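PDB 5UAM: ulvan Lyase-PL25 from Pseudoalteromonas sp. PLSV, which degrades ulvan, the sulfated cell-wall polysaccharide of green seaweeds, acting as a polysaccharide lyase of family 25. Local coordinates for residues S205-K210 / W221-G226; S236-V241 / T256-V261; T294-T299 / N345-G350; W303-S308 / A320-I325. All coordinates share one frame; numbering follows the deposited sequence.

Contact 1: S205-K210 / W221-G226. With EDO (1,2-ethanediol), chain J; PO4 (phosphate ion), chain E.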
# COMPACT_ATOMS: atom_id res chain seq x y z
N SER A 205 -17.55 3.55 -8.16
CA SER A 205 -16.39 3.72 -9.02
C SER A 205 -15.87 5.15 -8.95
O SER A 205 -16.62 6.10 -9.18
CB SER A 205 -16.71 3.41 -10.48
OG SER A 205 -16.99 2.05 -10.67
N PHE A 206 -14.56 5.31 -8.70
CA PHE A 206 -13.95 6.64 -8.71
C PHE A 206 -12.89 6.82 -9.79
O PHE A 206 -12.59 7.98 -10.15
CB PHE A 206 -13.42 7.06 -7.33
CG PHE A 206 -12.24 6.26 -6.83
CD1 PHE A 206 -12.42 5.10 -6.08
CD2 PHE A 206 -10.95 6.67 -7.12
CE1 PHE A 206 -11.34 4.38 -5.64
CE2 PHE A 206 -9.87 5.96 -6.67
CZ PHE A 206 -10.06 4.80 -5.93
N LEU A 207 -12.37 5.75 -10.39
CA LEU A 207 -11.51 5.84 -11.56
C LEU A 207 -12.03 4.87 -12.60
O LEU A 207 -12.29 3.71 -12.29
CB LEU A 207 -10.05 5.52 -11.27
CG LEU A 207 -9.30 6.64 -10.54
CD1 LEU A 207 -8.00 6.10 -9.93
CD2 LEU A 207 -9.00 7.79 -11.48
N LYS A 208 -12.19 5.36 -13.82
CA LYS A 208 -12.81 4.62 -14.92
C LYS A 208 -11.78 3.90 -15.78
O LYS A 208 -10.84 4.52 -16.29
CB LYS A 208 -13.52 5.62 -15.82
CG LYS A 208 -14.18 5.03 -17.06
CD LYS A 208 -15.39 4.19 -16.67
CE LYS A 208 -16.22 3.91 -17.89
NZ LYS A 208 -17.44 3.12 -17.54
N HIS A 209 -12.00 2.61 -16.02
CA HIS A 209 -11.33 1.90 -17.10
C HIS A 209 -12.23 1.89 -18.33
O HIS A 209 -13.46 1.85 -18.23
CB HIS A 209 -11.00 0.45 -16.70
CG HIS A 209 -12.08 -0.54 -17.02
ND1 HIS A 209 -13.19 -0.72 -16.21
CD2 HIS A 209 -12.24 -1.38 -18.07
CE1 HIS A 209 -13.97 -1.64 -16.75
NE2 HIS A 209 -13.42 -2.05 -17.87
N LYS A 210 -11.61 1.94 -19.50
CA LYS A 210 -12.33 1.98 -20.77
C LYS A 210 -11.33 1.90 -21.91
O LYS A 210 -10.13 2.12 -21.71
CB LYS A 210 -13.17 3.26 -20.92
CG LYS A 210 -12.36 4.57 -20.77
CD LYS A 210 -13.23 5.78 -21.10
CE LYS A 210 -12.57 7.10 -20.77
NZ LYS A 210 -11.34 7.33 -21.58
N TRP A 221 -5.39 1.94 -13.97
CA TRP A 221 -4.92 2.83 -12.91
C TRP A 221 -4.33 2.06 -11.74
O TRP A 221 -4.63 0.90 -11.52
CB TRP A 221 -6.09 3.64 -12.35
CG TRP A 221 -6.82 4.45 -13.37
CD1 TRP A 221 -7.99 4.12 -14.03
CD2 TRP A 221 -6.45 5.75 -13.85
NE1 TRP A 221 -8.35 5.14 -14.87
CE2 TRP A 221 -7.42 6.15 -14.78
CE3 TRP A 221 -5.38 6.62 -13.57
CZ2 TRP A 221 -7.36 7.38 -15.44
CZ3 TRP A 221 -5.32 7.83 -14.22
CH2 TRP A 221 -6.30 8.21 -15.15
N TYR A 222 -3.54 2.79 -10.94
CA TYR A 222 -3.12 2.32 -9.62
C TYR A 222 -3.23 3.49 -8.65
O TYR A 222 -2.70 4.57 -8.90
CB TYR A 222 -1.67 1.82 -9.64
CG TYR A 222 -1.50 0.55 -10.44
CD1 TYR A 222 -1.24 0.60 -11.81
CD2 TYR A 222 -1.60 -0.70 -9.84
CE1 TYR A 222 -1.11 -0.56 -12.56
CE2 TYR A 222 -1.48 -1.85 -10.57
CZ TYR A 222 -1.19 -1.78 -11.94
OH TYR A 222 -1.07 -2.93 -12.69
N ALA A 223 -3.93 3.27 -7.54
CA ALA A 223 -4.24 4.35 -6.61
C ALA A 223 -3.78 4.00 -5.20
O ALA A 223 -3.68 2.83 -4.82
CB ALA A 223 -5.76 4.62 -6.58
N TRP A 224 -3.51 5.05 -4.42
CA TRP A 224 -3.22 4.96 -3.00
C TRP A 224 -4.09 5.98 -2.30
O TRP A 224 -3.98 7.20 -2.56
CB TRP A 224 -1.74 5.24 -2.73
CG TRP A 224 -1.23 4.85 -1.38
CD1 TRP A 224 -0.59 3.68 -1.05
CD2 TRP A 224 -1.30 5.61 -0.16
NE1 TRP A 224 -0.24 3.68 0.27
CE2 TRP A 224 -0.66 4.86 0.84
CE3 TRP A 224 -1.81 6.87 0.17
CZ2 TRP A 224 -0.55 5.31 2.15
CZ3 TRP A 224 -1.69 7.30 1.47
CH2 TRP A 224 -1.08 6.54 2.43
N ALA A 225 -4.96 5.49 -1.42
CA ALA A 225 -5.89 6.32 -0.68
C ALA A 225 -5.49 6.37 0.78
O ALA A 225 -5.19 5.33 1.38
CB ALA A 225 -7.30 5.76 -0.79
N GLY A 226 -5.53 7.56 1.37
CA GLY A 226 -5.22 7.72 2.78
C GLY A 226 -6.04 8.85 3.38
O GLY A 226 -6.75 9.57 2.68
C1 EDO J . -17.23 -0.17 -15.97
O1 EDO J . -16.27 0.79 -16.45
C2 EDO J . -18.06 -0.69 -17.13
O2 EDO J . -17.19 -1.29 -18.09
P PO4 E . -1.17 -6.39 -11.18
O1 PO4 E . -0.68 -6.82 -12.55
O2 PO4 E . -1.64 -4.99 -11.22
O3 PO4 E . 0.02 -6.52 -10.27
O4 PO4 E . -2.32 -7.31 -10.79

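Contact 2: S236-V241 / T256-V261. With ZN (zinc ion), chain D; EDO (1,2-ethanediol), chain M; EDO (1,2-ethanediol), chain H.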
# COMPACT_ATOMS: atom_id res chain seq x y z
N SER A 236 -3.69 9.52 -4.37
CA SER A 236 -2.72 9.72 -5.43
C SER A 236 -2.73 8.50 -6.33
O SER A 236 -3.01 7.38 -5.88
CB SER A 236 -1.31 9.99 -4.89
OG SER A 236 -0.89 8.91 -4.08
N TYR A 237 -2.46 8.70 -7.60
CA TYR A 237 -2.59 7.58 -8.52
C TYR A 237 -1.71 7.80 -9.74
O TYR A 237 -1.42 8.92 -10.11
CB TYR A 237 -4.04 7.35 -8.93
CG TYR A 237 -4.88 8.54 -9.39
CD1 TYR A 237 -5.41 9.44 -8.47
CD2 TYR A 237 -5.22 8.69 -10.73
CE1 TYR A 237 -6.23 10.46 -8.88
CE2 TYR A 237 -6.03 9.71 -11.14
CZ TYR A 237 -6.55 10.59 -10.21
OH TYR A 237 -7.40 11.60 -10.64
N ASP A 238 -1.27 6.69 -10.34
CA ASP A 238 -0.62 6.74 -11.64
C ASP A 238 -1.45 5.98 -12.67
O ASP A 238 -2.39 5.24 -12.34
CB ASP A 238 0.87 6.31 -11.63
CG ASP A 238 1.12 4.84 -11.26
OD1 ASP A 238 0.33 4.21 -10.55
OD2 ASP A 238 2.19 4.31 -11.67
N TYR A 239 -1.12 6.23 -13.93
CA TYR A 239 -1.87 5.69 -15.07
C TYR A 239 -1.11 4.54 -15.72
O TYR A 239 0.08 4.66 -16.01
CB TYR A 239 -2.12 6.79 -16.09
CG TYR A 239 -2.79 6.30 -17.36
CD1 TYR A 239 -4.15 6.08 -17.40
CD2 TYR A 239 -2.06 6.10 -18.52
CE1 TYR A 239 -4.76 5.65 -18.55
CE2 TYR A 239 -2.66 5.67 -19.69
CZ TYR A 239 -4.02 5.45 -19.70
OH TYR A 239 -4.62 5.03 -20.86
N HIS A 240 -1.82 3.44 -15.96
CA HIS A 240 -1.28 2.27 -16.65
C HIS A 240 -1.83 2.25 -18.08
O HIS A 240 -3.05 2.22 -18.29
CB HIS A 240 -1.67 1.00 -15.88
CG HIS A 240 -1.40 -0.28 -16.61
ND1 HIS A 240 -0.20 -0.56 -17.23
CD2 HIS A 240 -2.18 -1.37 -16.79
CE1 HIS A 240 -0.26 -1.76 -17.78
NE2 HIS A 240 -1.45 -2.28 -17.52
N VAL A 241 -0.92 2.32 -19.06
CA VAL A 241 -1.25 2.08 -20.46
C VAL A 241 -1.38 0.57 -20.61
O VAL A 241 -0.37 -0.13 -20.69
CB VAL A 241 -0.16 2.62 -21.41
CG1 VAL A 241 -0.67 2.57 -22.86
CG2 VAL A 241 0.32 4.01 -21.01
N THR A 256 4.13 -3.55 -18.09
CA THR A 256 3.71 -2.82 -16.90
C THR A 256 3.80 -1.31 -17.07
O THR A 256 3.83 -0.59 -16.07
CB THR A 256 4.55 -3.23 -15.68
OG1 THR A 256 5.92 -2.88 -15.90
CG2 THR A 256 4.45 -4.72 -15.42
N GLU A 257 3.81 -0.82 -18.31
CA GLU A 257 3.98 0.61 -18.57
C GLU A 257 3.00 1.45 -17.78
O GLU A 257 1.78 1.31 -17.92
CB GLU A 257 3.80 0.87 -20.07
CG GLU A 257 4.10 2.31 -20.44
CD GLU A 257 4.03 2.60 -21.93
OE1 GLU A 257 4.00 1.65 -22.75
OE2 GLU A 257 4.06 3.80 -22.29
N ARG A 258 3.53 2.36 -16.96
CA ARG A 258 2.74 3.31 -16.20
C ARG A 258 3.46 4.65 -16.28
O ARG A 258 4.68 4.69 -16.41
CB ARG A 258 2.62 2.90 -14.72
CG ARG A 258 1.90 1.57 -14.52
CD ARG A 258 2.34 0.82 -13.27
NE ARG A 258 2.02 1.53 -12.03
CZ ARG A 258 1.88 0.95 -10.84
NH1 ARG A 258 2.02 -0.35 -10.69
NH2 ARG A 258 1.55 1.71 -9.80
N HIS A 259 2.70 5.74 -16.22
CA HIS A 259 3.29 7.07 -16.22
C HIS A 259 2.52 8.00 -15.31
O HIS A 259 1.33 7.80 -15.05
CB HIS A 259 3.26 7.72 -17.60
CG HIS A 259 3.90 6.91 -18.67
ND1 HIS A 259 5.26 6.75 -18.77
CD2 HIS A 259 3.35 6.21 -19.69
CE1 HIS A 259 5.53 5.96 -19.80
NE2 HIS A 259 4.39 5.63 -20.38
N ASP A 260 3.21 9.05 -14.90
CA ASP A 260 2.65 10.27 -14.31
C ASP A 260 2.10 10.02 -12.91
O ASP A 260 2.08 8.89 -12.42
CB ASP A 260 1.58 10.89 -15.23
CG ASP A 260 2.12 11.16 -16.63
OD1 ASP A 260 3.35 11.36 -16.81
OD2 ASP A 260 1.30 11.19 -17.58
N VAL A 261 1.72 11.10 -12.23
CA VAL A 261 1.06 10.97 -10.94
C VAL A 261 0.02 12.07 -10.82
O VAL A 261 0.23 13.19 -11.28
CB VAL A 261 2.05 10.90 -9.75
CG1 VAL A 261 2.72 12.23 -9.48
CG2 VAL A 261 1.36 10.38 -8.49
ZN ZN D . -2.37 -3.98 -18.17
C1 EDO M . 0.55 -1.79 -7.05
O1 EDO M . 1.11 -1.87 -8.36
C2 EDO M . 1.05 -0.51 -6.43
O2 EDO M . 0.61 0.63 -7.15
C1 EDO H . 6.65 -2.34 -11.62
O1 EDO H . 7.72 -1.66 -10.94
C2 EDO H . 6.00 -1.46 -12.70
O2 EDO H . 6.85 -1.34 -13.86

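Contact 3: T294-T299 / N345-G350. With EDO (1,2-ethanediol), chain L.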
# COMPACT_ATOMS: atom_id res chain seq x y z
N THR A 294 -6.53 16.81 -12.51
CA THR A 294 -5.90 16.21 -11.33
C THR A 294 -4.43 15.86 -11.51
O THR A 294 -3.80 15.39 -10.56
CB THR A 294 -6.64 14.95 -10.88
OG1 THR A 294 -6.54 13.94 -11.91
CG2 THR A 294 -8.09 15.25 -10.59
N MET A 295 -3.85 16.05 -12.69
CA MET A 295 -2.42 15.77 -12.86
C MET A 295 -1.61 16.55 -11.85
O MET A 295 -1.80 17.76 -11.67
CB MET A 295 -1.99 16.17 -14.27
CG MET A 295 -0.51 15.96 -14.56
SD MET A 295 -0.08 14.23 -14.64
CE MET A 295 -0.84 13.74 -16.20
N ALA A 296 -0.68 15.86 -11.20
CA ALA A 296 0.25 16.49 -10.27
C ALA A 296 1.66 16.58 -10.81
O ALA A 296 2.30 17.63 -10.66
CB ALA A 296 0.28 15.72 -8.95
N MET A 297 2.18 15.55 -11.46
CA MET A 297 3.49 15.65 -12.09
C MET A 297 3.57 14.64 -13.23
O MET A 297 3.38 13.44 -13.01
CB MET A 297 4.58 15.37 -11.06
CG MET A 297 5.98 15.69 -11.57
SD MET A 297 6.20 17.44 -11.99
CE MET A 297 6.02 18.26 -10.39
N ARG A 298 3.89 15.13 -14.42
CA ARG A 298 4.17 14.26 -15.54
C ARG A 298 5.58 13.69 -15.38
O ARG A 298 6.47 14.36 -14.84
CB ARG A 298 4.04 15.03 -16.86
CG ARG A 298 2.58 15.31 -17.18
CD ARG A 298 2.33 16.02 -18.54
NE ARG A 298 0.89 15.97 -18.82
CZ ARG A 298 -0.00 16.87 -18.40
NH1 ARG A 298 0.39 17.94 -17.70
NH2 ARG A 298 -1.30 16.71 -18.68
N THR A 299 5.76 12.45 -15.82
CA THR A 299 7.07 11.80 -15.71
C THR A 299 7.70 11.54 -17.06
O THR A 299 8.68 10.78 -17.17
CB THR A 299 6.96 10.50 -14.91
OG1 THR A 299 6.09 9.56 -15.57
CG2 THR A 299 6.46 10.78 -13.52
N ASN A 345 0.24 27.14 -5.19
CA ASN A 345 -0.10 27.72 -6.48
C ASN A 345 0.20 26.77 -7.63
O ASN A 345 -0.44 26.86 -8.69
CB ASN A 345 0.63 29.04 -6.69
CG ASN A 345 0.22 30.08 -5.68
OD1 ASN A 345 -0.81 30.73 -5.83
ND2 ASN A 345 1.00 30.20 -4.61
N GLU A 346 1.18 25.88 -7.45
CA GLU A 346 1.56 24.97 -8.52
C GLU A 346 2.17 23.73 -7.89
O GLU A 346 2.59 23.72 -6.74
CB GLU A 346 2.56 25.61 -9.50
CG GLU A 346 3.88 26.02 -8.87
CD GLU A 346 4.15 27.52 -8.92
OE1 GLU A 346 3.56 28.22 -9.77
OE2 GLU A 346 4.97 28.01 -8.10
N TRP A 347 2.19 22.65 -8.67
CA TRP A 347 2.92 21.46 -8.28
C TRP A 347 4.39 21.64 -8.62
O TRP A 347 4.74 22.12 -9.70
CB TRP A 347 2.38 20.24 -9.04
CG TRP A 347 1.00 19.85 -8.69
CD1 TRP A 347 -0.15 20.17 -9.37
CD2 TRP A 347 0.60 19.06 -7.58
NE1 TRP A 347 -1.24 19.60 -8.74
CE2 TRP A 347 -0.81 18.91 -7.64
CE3 TRP A 347 1.29 18.44 -6.53
CZ2 TRP A 347 -1.52 18.18 -6.69
CZ3 TRP A 347 0.57 17.71 -5.60
CH2 TRP A 347 -0.83 17.59 -5.69
N VAL A 348 5.24 21.25 -7.67
CA VAL A 348 6.68 21.38 -7.80
C VAL A 348 7.33 20.06 -7.43
O VAL A 348 6.71 19.16 -6.84
CB VAL A 348 7.25 22.55 -6.96
CG1 VAL A 348 6.64 23.87 -7.42
CG2 VAL A 348 6.99 22.33 -5.48
N GLY A 349 8.60 19.95 -7.78
CA GLY A 349 9.38 18.81 -7.35
C GLY A 349 9.62 17.79 -8.44
O GLY A 349 9.81 18.14 -9.61
N GLY A 350 9.64 16.53 -8.05
CA GLY A 350 10.00 15.44 -8.93
C GLY A 350 11.41 14.96 -8.75
O GLY A 350 11.83 14.06 -9.49
C1 EDO L . -3.57 19.50 -14.08
O1 EDO L . -2.36 19.84 -13.37
C2 EDO L . -3.50 19.97 -15.52
O2 EDO L . -2.54 19.18 -16.22
O HOH W 1 -3.78 18.92 -10.05

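Contact 4: W303-S308 / A320-I325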
# COMPACT_ATOMS: atom_id res chain seq x y z
N TRP A 303 8.83 5.31 -16.53
CA TRP A 303 7.80 4.41 -16.06
C TRP A 303 7.67 4.52 -14.55
O TRP A 303 8.67 4.59 -13.82
CB TRP A 303 8.15 2.97 -16.43
CG TRP A 303 8.01 2.64 -17.89
CD1 TRP A 303 8.08 3.50 -18.95
CD2 TRP A 303 7.76 1.34 -18.44
NE1 TRP A 303 7.88 2.81 -20.13
CE2 TRP A 303 7.69 1.49 -19.84
CE3 TRP A 303 7.59 0.06 -17.89
CZ2 TRP A 303 7.46 0.41 -20.69
CZ3 TRP A 303 7.37 -1.01 -18.75
CH2 TRP A 303 7.30 -0.83 -20.13
N THR A 304 6.43 4.51 -14.06
CA THR A 304 6.14 4.77 -12.66
C THR A 304 5.69 3.52 -11.90
O THR A 304 5.28 2.51 -12.48
CB THR A 304 5.07 5.86 -12.51
OG1 THR A 304 3.96 5.52 -13.35
CG2 THR A 304 5.65 7.20 -12.92
N PHE A 305 5.80 3.63 -10.59
CA PHE A 305 5.22 2.68 -9.65
C PHE A 305 4.78 3.54 -8.49
O PHE A 305 5.57 4.29 -7.92
CB PHE A 305 6.26 1.64 -9.21
CG PHE A 305 5.72 0.57 -8.29
CD1 PHE A 305 5.03 -0.51 -8.80
CD2 PHE A 305 5.92 0.65 -6.92
CE1 PHE A 305 4.54 -1.49 -7.95
CE2 PHE A 305 5.44 -0.33 -6.09
CZ PHE A 305 4.76 -1.38 -6.60
N ASN A 306 3.49 3.50 -8.19
CA ASN A 306 2.92 4.47 -7.28
C ASN A 306 3.48 4.33 -5.87
O ASN A 306 3.96 3.26 -5.44
CB ASN A 306 1.40 4.35 -7.29
CG ASN A 306 0.72 5.58 -6.79
OD1 ASN A 306 1.21 6.68 -6.97
ND2 ASN A 306 -0.44 5.39 -6.17
N GLY A 307 3.41 5.44 -5.14
CA GLY A 307 3.84 5.51 -3.76
C GLY A 307 2.68 5.87 -2.86
O GLY A 307 1.75 5.07 -2.76
N SER A 308 2.71 7.03 -2.22
CA SER A 308 1.72 7.39 -1.22
C SER A 308 1.60 8.91 -1.20
O SER A 308 2.35 9.62 -1.86
CB SER A 308 2.14 6.89 0.16
OG SER A 308 3.42 7.44 0.46
N ALA A 320 4.71 10.84 -2.90
CA ALA A 320 5.85 10.00 -3.25
C ALA A 320 5.47 9.22 -4.50
O ALA A 320 4.43 8.55 -4.53
CB ALA A 320 6.18 9.03 -2.12
N ILE A 321 6.30 9.31 -5.53
CA ILE A 321 6.08 8.60 -6.78
C ILE A 321 7.40 7.94 -7.17
O ILE A 321 8.44 8.60 -7.20
CB ILE A 321 5.57 9.54 -7.89
CG1 ILE A 321 5.32 8.80 -9.20
CG2 ILE A 321 6.50 10.74 -8.08
CD1 ILE A 321 4.26 7.71 -9.10
N ASN A 322 7.36 6.64 -7.47
CA ASN A 322 8.57 6.01 -7.96
C ASN A 322 8.58 6.04 -9.47
O ASN A 322 7.55 5.85 -10.11
CB ASN A 322 8.67 4.56 -7.47
CG ASN A 322 8.61 4.47 -5.97
OD1 ASN A 322 9.58 4.78 -5.28
ND2 ASN A 322 7.46 4.09 -5.45
N ALA A 323 9.75 6.28 -10.05
CA ALA A 323 9.85 6.30 -11.50
C ALA A 323 11.25 5.91 -11.92
O ALA A 323 12.21 6.08 -11.16
CB ALA A 323 9.50 7.68 -12.06
N GLY A 324 11.37 5.39 -13.13
CA GLY A 324 12.66 4.96 -13.63
C GLY A 324 12.66 4.83 -15.14
O GLY A 324 11.60 4.76 -15.78
N ILE A 325 13.86 4.75 -15.69
CA ILE A 325 14.02 4.68 -17.14
C ILE A 325 13.58 3.31 -17.65
O ILE A 325 13.89 2.27 -17.05
CB ILE A 325 15.49 4.97 -17.50
CG1 ILE A 325 15.83 6.42 -17.12
CG2 ILE A 325 15.78 4.69 -18.98
CD1 ILE A 325 17.33 6.70 -17.05
O HOH W 2 1.61 8.48 -5.02

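Contact 1: S205-K210 / W221-G226
In the beta hairpin formed by strands 204-211 and 217-227 of this beta propeller, L207 and K208 meet the indole of W221 where the two strands have splayed apart, their short segments lying at 107° to each other. Side chains therefore fill the space between the backbones. The indole is gripped in two ways. Its NE1 donates to K208 O over 2.9 Å, the acceptor lying in the ring plane although the donor stands well above the plane of the carbonyl. Over one face lies L207: CB makes a CH-pi contact, 4.0 Å from the centroid of the five-membered ring, and CD2 lies over the same indole. With CG anti to its carbonyl carbon (chi1 -76°), L207 also brings CD1 to 4.3 Å from A223 CB. Small A223 leaves room for this branch and for the F206 ring, whose edge atom CE2 touches the same methyl. A leucine in place of W221 would probably leave K208 O without this donor and L207 without the flat surface it packs on. Y222, a substrate-binding residue, leaves the strand on the side away from L207, and its OH donates to phosphate O2 at 2.6 Å; H99, H119, R180 and H184 hold the same ion. F206 and L207 form a classic beta bulge opposite W188 on strand 188-193, and Y237 and V235 of strand 232-243 cover L207 and A223.

Contact 2: S236-V241 / T256-V261
H240 joins the zinc site to the facing strand: its NE2 binds the zinc ion at 2.0 Å, while ND1 donates to E257 O at 2.8 Å. Histidine suits this place because its two nitrogens serve metal and backbone at once, and the second bond fixes the ring's rotation. H184, C242 and H254 complete the metal site. E257 O also receives a weak bond from V241 N. Next to H240 on the same face of the sheet, R258 holds D238 side-on, NE to OD2 at 2.8 Å and NH2 to OD1 at 2.9 Å. Carboxylate and guanidinium planes are 48° apart, so the salt bridge is twisted. D238 meets the arginine because its CG lies between the backbone N and the carbonyl carbon (chi1 65°); T304 then bonds OD2 as a further partner. On the opposite face, H259 NE2 donates to the anti lone pair of E257 OE2 over 2.7 Å, and V241 CG2 packs at the edge of that imidazole. L302 O and W243 NE1 hold the far sides of this pair. Behind these side chains, Y239 and H259 form an antiparallel hydrogen-bonded pair, H259 N to Y239 O being 2.8 Å. Strand 217-227 lies beyond strand 232-243, where Y222 makes a cation-pi contact with R258; strand 295-297 pairs with 258-267, and strand 303-311 meets R258 through T304 and F305.

Contact 3: T294-T299 / N345-G350
M295 O is gripped from two sides, by O1 of a bound ethanediol at 2.7 Å and by a water at 2.8 Å, both of which donate to it. The same water accepts from W347 NE1 over 2.9 Å and so bridges the segments; the direct approach of that nitrogen to M295 O has too poor an angle for a bond. Beside this bridge A296 sets its methyl squarely over the indole: CB lies 3.5 Å from the centroid of the six-membered ring and only 8° off its normal, a CH-pi contact. Alanine is short enough to let the ring come this close, and A296 O touches W347 CB. The contact joins two sheets of the propeller, because strand 295-297 pairs with 258-267 whereas 347-352 is the outermost strand of the sheet that begins at 303-311. A classic bulge, with A296 and M297 both facing V261, interrupts the first of these strands. A serine in place of W347 would probably uncover the A296 methyl and leave the bridging water without its indole donor. M297 is bent at chi2 and chi3 (62° and 64°), which curls CE back to 3.7 Å from V348 C. At G349 and G350 the backbone turns through angles that would jam a CB against the preceding carbonyl. W342 meets W347 edge-to-face, and P317 and I319 also touch the indole.

Contact 4: W303-S308 / A320-I325
W303 and G324 open the antiparallel hairpin of strands 303-311 and 317-324, two neighbours in a four-stranded propeller sheet, with paired backbone bonds such as G324 N to W303 O at 2.9 Å. The grip is densest at the next hydrogen-bonded pair, F305 with N322. F305 O takes two donors, N322 N at 3.0 Å and N322 ND2 at 3.1 Å, which arrive from opposite faces of the carbonyl plane. Asparagine suits the site because its amide can bond back onto the neighbouring strand while OD1 is held by T337. Its CG lies anti to the carbonyl carbon (chi1 -56°), and this lets ND2 return over F305 O. On the other face T304, I321 and A323 form an apolar patch: I321 CD1 meets T304 CB, and T304 CG2 meets A323 CB at 4.0 Å. The pairing loosens toward S308. G307 and S308 both face A320 in a classic beta bulge; A320 N to S308 O is a sound bond, but its return from S308 N is weak. A water fills in here, 2.7 Å from N306 OD1 and also close to A320 O, though it has more acceptors than protons to offer. N306 and F305 are partly exposed, and N306 ND2 is anchored to S236 O. At this backbone geometry a CB on G307 would fall 2.3 Å from A320 O, a clash that suits glycine to the place.

How the contacts relate
Along the chain contacts 1 and 2 come first, one after the other, and contact 4 follows within the span between the two segments of contact 3. Contacts 1, 2 and 3 share one large antiparallel sheet: strand 217-227 neighbours 232-243, and 258-267 neighbours 295-297. Contact 4 lies in the next sheet, to which contact 3 reaches through strand 347-352. Contacts 2 and 4 are nearest, with centres 8 Å apart, and contacts 1 and 3 are farthest, 18 Å apart and not touching. Successive propeller sheets are thus tied together; contact 1 holds the substrate-binding Y222 and contact 2 the zinc ligand H240, whereas contact 3 lies away from the annotated sites.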